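Local coordinates for protein starch synthase I (Hordeum vulgare, PDB 4HLN) that is a plant starch synthase, a two-domain enzyme of the glycosyltransferase-B fold, in which two Rossmann-like domains face each other across a cleft, at residues Ile392-Asp406 against Pro526-Gly538. Residues are numbered along the deposited sequence; the frame is centred on the assembly and turned at random.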
loop_
_atom_site.group_PDB
_atom_site.type_symbol
_atom_site.label_atom_id
_atom_site.label_comp_id
_atom_site.label_asym_id
_atom_site.label_seq_id
_atom_site.Cartn_x
_atom_site.Cartn_y
_atom_site.Cartn_z
ATOM N N ILE A 392 -4.791 -4.588 -0.062
ATOM C CA ILE A 392 -3.474 -4.497 0.550
ATOM C C ILE A 392 -3.664 -4.478 2.060
ATOM O O ILE A 392 -4.559 -3.820 2.556
ATOM C CB ILE A 392 -2.751 -3.197 0.163
ATOM C CG1 ILE A 392 -2.909 -2.892 -1.333
ATOM C CG2 ILE A 392 -1.296 -3.280 0.558
ATOM C CD1 ILE A 392 -1.687 -3.180 -2.159
ATOM N N VAL A 393 -2.841 -5.211 2.796
ATOM C CA VAL A 393 -2.910 -5.158 4.252
ATOM C C VAL A 393 -1.557 -4.747 4.796
ATOM O O VAL A 393 -0.531 -5.317 4.413
ATOM C CB VAL A 393 -3.336 -6.507 4.881
ATOM C CG1 VAL A 393 -3.321 -6.420 6.422
ATOM C CG2 VAL A 393 -4.715 -6.919 4.376
ATOM N N ASN A 394 -1.569 -3.745 5.676
ATOM C CA ASN A 394 -0.346 -3.196 6.254
ATOM C C ASN A 394 -0.277 -3.368 7.779
ATOM O O ASN A 394 -1.252 -3.774 8.419
ATOM C CB ASN A 394 -0.172 -1.715 5.857
ATOM C CG ASN A 394 -0.072 -1.503 4.323
ATOM O OD1 ASN A 394 -0.877 -0.778 3.728
ATOM N ND2 ASN A 394 0.929 -2.121 3.695
ATOM N N GLY A 395 0.888 -3.080 8.353
ATOM C CA GLY A 395 1.050 -3.104 9.795
ATOM C C GLY A 395 1.695 -1.823 10.288
ATOM O O GLY A 395 2.107 -0.971 9.489
ATOM N N ILE A 396 1.790 -1.679 11.608
ATOM C CA ILE A 396 2.456 -0.527 12.196
ATOM C C ILE A 396 3.378 -1.022 13.280
ATOM O O ILE A 396 3.153 -2.097 13.824
ATOM C CB ILE A 396 1.453 0.473 12.851
ATOM C CG1 ILE A 396 0.897 -0.102 14.157
ATOM C CG2 ILE A 396 0.334 0.850 11.883
ATOM C CD1 ILE A 396 -0.280 0.669 14.736
ATOM N N ASP A 397 4.403 -0.227 13.593
ATOM C CA ASP A 397 5.294 -0.487 14.723
ATOM C C ASP A 397 4.625 -0.116 16.049
ATOM O O ASP A 397 4.388 1.062 16.324
ATOM C CB ASP A 397 6.585 0.311 14.563
ATOM C CG ASP A 397 7.613 -0.023 15.628
ATOM O OD1 ASP A 397 7.232 -0.626 16.662
ATOM O OD2 ASP A 397 8.801 0.326 15.428
ATOM N N ILE A 398 4.331 -1.113 16.877
ATOM C CA ILE A 398 3.586 -0.855 18.101
ATOM C C ILE A 398 4.518 -0.478 19.248
ATOM O O ILE A 398 4.079 -0.242 20.375
ATOM C CB ILE A 398 2.700 -2.043 18.493
ATOM C CG1 ILE A 398 3.562 -3.292 18.680
ATOM C CG2 ILE A 398 1.610 -2.269 17.438
ATOM C CD1 ILE A 398 2.790 -4.504 19.159
ATOM N N ASN A 399 5.810 -0.410 18.957
ATOM C CA ASN A 399 6.742 0.136 19.930
ATOM C C ASN A 399 6.686 1.652 19.878
ATOM O O ASN A 399 6.782 2.325 20.900
ATOM C CB ASN A 399 8.160 -0.368 19.672
ATOM C CG ASN A 399 8.243 -1.888 19.672
ATOM O OD1 ASN A 399 8.819 -2.489 18.759
ATOM N ND2 ASN A 399 7.651 -2.517 20.690
ATOM N N ASP A 400 6.514 2.184 18.673
ATOM C CA ASP A 400 6.320 3.617 18.481
ATOM C C ASP A 400 4.873 4.023 18.773
ATOM O O ASP A 400 4.624 5.102 19.303
ATOM C CB ASP A 400 6.696 4.032 17.055
ATOM C CG ASP A 400 8.140 3.694 16.702
ATOM O OD1 ASP A 400 8.970 3.566 17.629
ATOM O OD2 ASP A 400 8.444 3.561 15.492
ATOM N N TRP A 401 3.921 3.156 18.437
ATOM C CA TRP A 401 2.507 3.513 18.543
ATOM C C TRP A 401 1.726 2.677 19.540
ATOM O O TRP A 401 1.058 1.715 19.184
ATOM C CB TRP A 401 1.824 3.479 17.173
ATOM C CG TRP A 401 2.523 4.343 16.164
ATOM C CD1 TRP A 401 3.575 3.989 15.375
ATOM C CD2 TRP A 401 2.239 5.715 15.864
ATOM N NE1 TRP A 401 3.956 5.050 14.586
ATOM C CE2 TRP A 401 3.150 6.121 14.865
ATOM C CE3 TRP A 401 1.296 6.638 16.335
ATOM C CZ2 TRP A 401 3.145 7.408 14.329
ATOM C CZ3 TRP A 401 1.296 7.915 15.806
ATOM C CH2 TRP A 401 2.216 8.290 14.815
ATOM N N ASN A 402 1.791 3.080 20.795
ATOM C CA ASN A 402 1.039 2.413 21.826
ATOM C C ASN A 402 0.653 3.445 22.878
ATOM O O ASN A 402 1.518 4.072 23.477
ATOM C CB ASN A 402 1.878 1.289 22.424
ATOM C CG ASN A 402 1.130 0.499 23.460
ATOM O OD1 ASN A 402 -0.097 0.434 23.442
ATOM N ND2 ASN A 402 1.864 -0.103 24.382
ATOM N N PRO A 403 -0.657 3.648 23.083
ATOM C CA PRO A 403 -1.124 4.660 24.040
ATOM C C PRO A 403 -0.680 4.347 25.460
ATOM O O PRO A 403 -0.774 5.209 26.334
ATOM C CB PRO A 403 -2.650 4.567 23.947
ATOM C CG PRO A 403 -2.926 3.878 22.653
ATOM C CD PRO A 403 -1.766 2.978 22.388
ATOM N N THR A 404 -0.198 3.133 25.694
ATOM C CA THR A 404 0.154 2.757 27.051
ATOM C C THR A 404 1.605 3.101 27.389
ATOM O O THR A 404 1.965 3.229 28.560
ATOM C CB THR A 404 -0.155 1.274 27.351
ATOM O OG1 THR A 404 -1.448 0.940 26.828
ATOM C CG2 THR A 404 -0.176 1.051 28.859
ATOM N N THR A 405 2.434 3.281 26.373
ATOM C CA THR A 405 3.842 3.559 26.636
ATOM C C THR A 405 4.391 4.771 25.900
ATOM O O THR A 405 5.524 5.181 26.132
ATOM C CB THR A 405 4.698 2.372 26.247
ATOM O OG1 THR A 405 4.599 2.170 24.828
ATOM C CG2 THR A 405 4.210 1.145 26.979
ATOM N N ASP A 406 3.584 5.342 25.019
ATOM C CA ASP A 406 4.056 6.401 24.143
ATOM C C ASP A 406 4.752 7.526 24.906
ATOM O O ASP A 406 4.122 8.264 25.665
ATOM C CB ASP A 406 2.901 6.956 23.321
ATOM C CG ASP A 406 3.376 7.794 22.161
ATOM O OD1 ASP A 406 4.492 8.352 22.249
ATOM O OD2 ASP A 406 2.633 7.890 21.161
ATOM N N PRO A 526 -2.608 3.247 -1.009
ATOM C CA PRO A 526 -2.092 1.884 -0.899
ATOM C C PRO A 526 -1.435 1.690 0.467
ATOM O O PRO A 526 -1.277 0.565 0.933
ATOM C CB PRO A 526 -1.042 1.834 -2.007
ATOM C CG PRO A 526 -0.499 3.207 -2.042
ATOM C CD PRO A 526 -1.643 4.138 -1.674
ATOM N N CYS A 527 -1.073 2.796 1.104
ATOM C CA CYS A 527 -0.396 2.748 2.382
ATOM C C CYS A 527 -1.139 3.598 3.407
ATOM O O CYS A 527 -0.656 4.663 3.836
ATOM C CB CYS A 527 1.048 3.228 2.223
ATOM S SG CYS A 527 2.027 3.149 3.739
ATOM N N GLY A 528 -2.322 3.128 3.794
ATOM C CA GLY A 528 -3.153 3.859 4.738
ATOM C C GLY A 528 -2.832 3.545 6.189
ATOM O O GLY A 528 -3.459 2.683 6.805
ATOM N N LEU A 529 -1.857 4.247 6.751
ATOM C CA LEU A 529 -1.438 3.954 8.107
ATOM C C LEU A 529 -2.197 4.773 9.124
ATOM O O LEU A 529 -2.336 4.360 10.276
ATOM C CB LEU A 529 0.069 4.136 8.266
ATOM C CG LEU A 529 0.863 3.099 7.458
ATOM C CD1 LEU A 529 2.353 3.149 7.749
ATOM C CD2 LEU A 529 0.332 1.710 7.737
ATOM N N ASN A 530 -2.702 5.928 8.711
ATOM C CA ASN A 530 -3.370 6.788 9.681
ATOM C C ASN A 530 -4.580 6.117 10.350
ATOM O O ASN A 530 -4.770 6.271 11.557
ATOM C CB ASN A 530 -3.682 8.177 9.102
ATOM C CG ASN A 530 -2.441 9.069 9.035
ATOM O OD1 ASN A 530 -1.314 8.577 9.023
ATOM N ND2 ASN A 530 -2.646 10.385 8.999
ATOM N N GLN A 531 -5.366 5.360 9.576
ATOM C CA GLN A 531 -6.405 4.464 10.123
ATOM C C GLN A 531 -5.920 3.671 11.328
ATOM O O GLN A 531 -6.532 3.677 12.399
ATOM C CB GLN A 531 -6.804 3.397 9.100
ATOM C CG GLN A 531 -7.549 3.882 7.920
ATOM C CD GLN A 531 -6.643 4.185 6.764
ATOM O OE1 GLN A 531 -5.738 5.026 6.854
ATOM N NE2 GLN A 531 -6.883 3.504 5.655
ATOM N N LEU A 532 -4.824 2.952 11.116
ATOM C CA LEU A 532 -4.313 2.007 12.091
ATOM C C LEU A 532 -3.881 2.727 13.364
ATOM O O LEU A 532 -4.225 2.300 14.475
ATOM C CB LEU A 532 -3.156 1.206 11.486
ATOM C CG LEU A 532 -3.412 0.715 10.054
ATOM C CD1 LEU A 532 -2.375 -0.311 9.630
ATOM C CD2 LEU A 532 -4.809 0.114 9.939
ATOM N N TYR A 533 -3.137 3.821 13.200
ATOM C CA TYR A 533 -2.740 4.636 14.341
ATOM C C TYR A 533 -3.968 5.131 15.098
ATOM O O TYR A 533 -4.045 5.031 16.329
ATOM C CB TYR A 533 -1.921 5.831 13.882
ATOM C CG TYR A 533 -0.651 5.484 13.148
ATOM C CD1 TYR A 533 0.120 4.394 13.518
ATOM C CD2 TYR A 533 -0.220 6.258 12.080
ATOM C CE1 TYR A 533 1.291 4.087 12.841
ATOM C CE2 TYR A 533 0.943 5.966 11.403
ATOM C CZ TYR A 533 1.691 4.879 11.784
ATOM O OH TYR A 533 2.848 4.599 11.104
ATOM N N ALA A 534 -4.934 5.664 14.355
ATOM C CA ALA A 534 -6.165 6.145 14.966
ATOM C C ALA A 534 -6.778 5.039 15.808
ATOM O O ALA A 534 -6.988 5.200 17.008
ATOM C CB ALA A 534 -7.143 6.615 13.901
ATOM N N MET A 535 -7.043 3.907 15.165
ATOM C CA MET A 535 -7.657 2.763 15.822
ATOM C C MET A 535 -6.821 2.301 17.009
ATOM O O MET A 535 -7.342 2.049 18.091
ATOM C CB MET A 535 -7.864 1.633 14.815
ATOM C CG MET A 535 -9.148 1.779 13.970
ATOM S SD MET A 535 -9.257 0.657 12.556
ATOM C CE MET A 535 -9.618 -0.904 13.350
ATOM N N GLN A 536 -5.515 2.216 16.803
ATOM C CA GLN A 536 -4.597 1.810 17.855
ATOM C C GLN A 536 -4.723 2.725 19.064
ATOM O O GLN A 536 -4.417 2.329 20.188
ATOM C CB GLN A 536 -3.158 1.835 17.319
ATOM C CG GLN A 536 -2.073 1.535 18.339
ATOM C CD GLN A 536 -2.064 0.072 18.792
ATOM O OE1 GLN A 536 -2.945 -0.730 18.428
ATOM N NE2 GLN A 536 -1.059 -0.279 19.589
ATOM N N TYR A 537 -5.186 3.949 18.826
ATOM C CA TYR A 537 -5.226 4.969 19.866
ATOM C C TYR A 537 -6.630 5.325 20.343
ATOM O O TYR A 537 -6.804 6.291 21.090
ATOM C CB TYR A 537 -4.534 6.234 19.366
ATOM C CG TYR A 537 -3.057 6.201 19.578
ATOM C CD1 TYR A 537 -2.284 5.251 18.949
ATOM C CD2 TYR A 537 -2.429 7.112 20.417
ATOM C CE1 TYR A 537 -0.925 5.201 19.141
ATOM C CE2 TYR A 537 -1.062 7.070 20.617
ATOM C CZ TYR A 537 -0.320 6.100 19.975
ATOM O OH TYR A 537 1.040 6.017 20.141
ATOM N N GLY A 538 -7.632 4.569 19.907
ATOM C CA GLY A 538 -9.004 4.869 20.280
ATOM C C GLY A 538 -9.506 6.155 19.650
ATOM O O GLY A 538 -10.440 6.791 20.137
#
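From Ile392 beside Pro526 to Pro403 beside Tyr537, the two backbones run in the same general direction, with Pro403 CA 5.9 Å from Tyr537 CA and the other pairs somewhat wider. Residues 392-406 form an irregular chain leaving strand 389-391, an edge strand of the N-terminal sheet, and lie along helix 529-536 of the C-terminal domain. Midway along, the branched Ile396 fits the helix surface: its CG2 packs 3.5 Å from Leu532 CB and also touches Tyr533 CE1, while its CD1 reaches Gln536 CB. Trp401 and Tyr533 then stack face to face, the tyrosine ring and the six-membered ring of the indole 3.8 Å apart between centroids with planes 19° from parallel. The indole turns its edge toward the face of Tyr537 in an offset edge-to-face contact, planes at 74°, completing a three-ring cluster, and also stacks with His509. Pro403 suits its place because its compact, apolar ring presents polarised C-H bonds to the pi face: its CG sits over the centre of the Tyr537 ring in a CH-pi contact, 3.9 Å from the centroid. Polar groups tie down this end. Gln536 extends CG anti to its backbone N and then bends at chi2, which brings NE2 to Trp401 O at 2.9 Å, in the carbonyl plane. Tyr537 OH donates to Asp406 OD2 at 2.7 Å, on the anti side, 27° out of the carboxylate plane. The same OD2 is also hydrogen-bonded to His509 ND1, and Asp406 OD1 to Cys408 N; these bonds should offset the cost of burying the carboxylate. Stacked rings and side-chain hydrogen bonds, rather than backbone pairing, join the chain leaving the N-terminal domain to a C-terminal-domain helix, near the disulfide from Cys527 to Cys147.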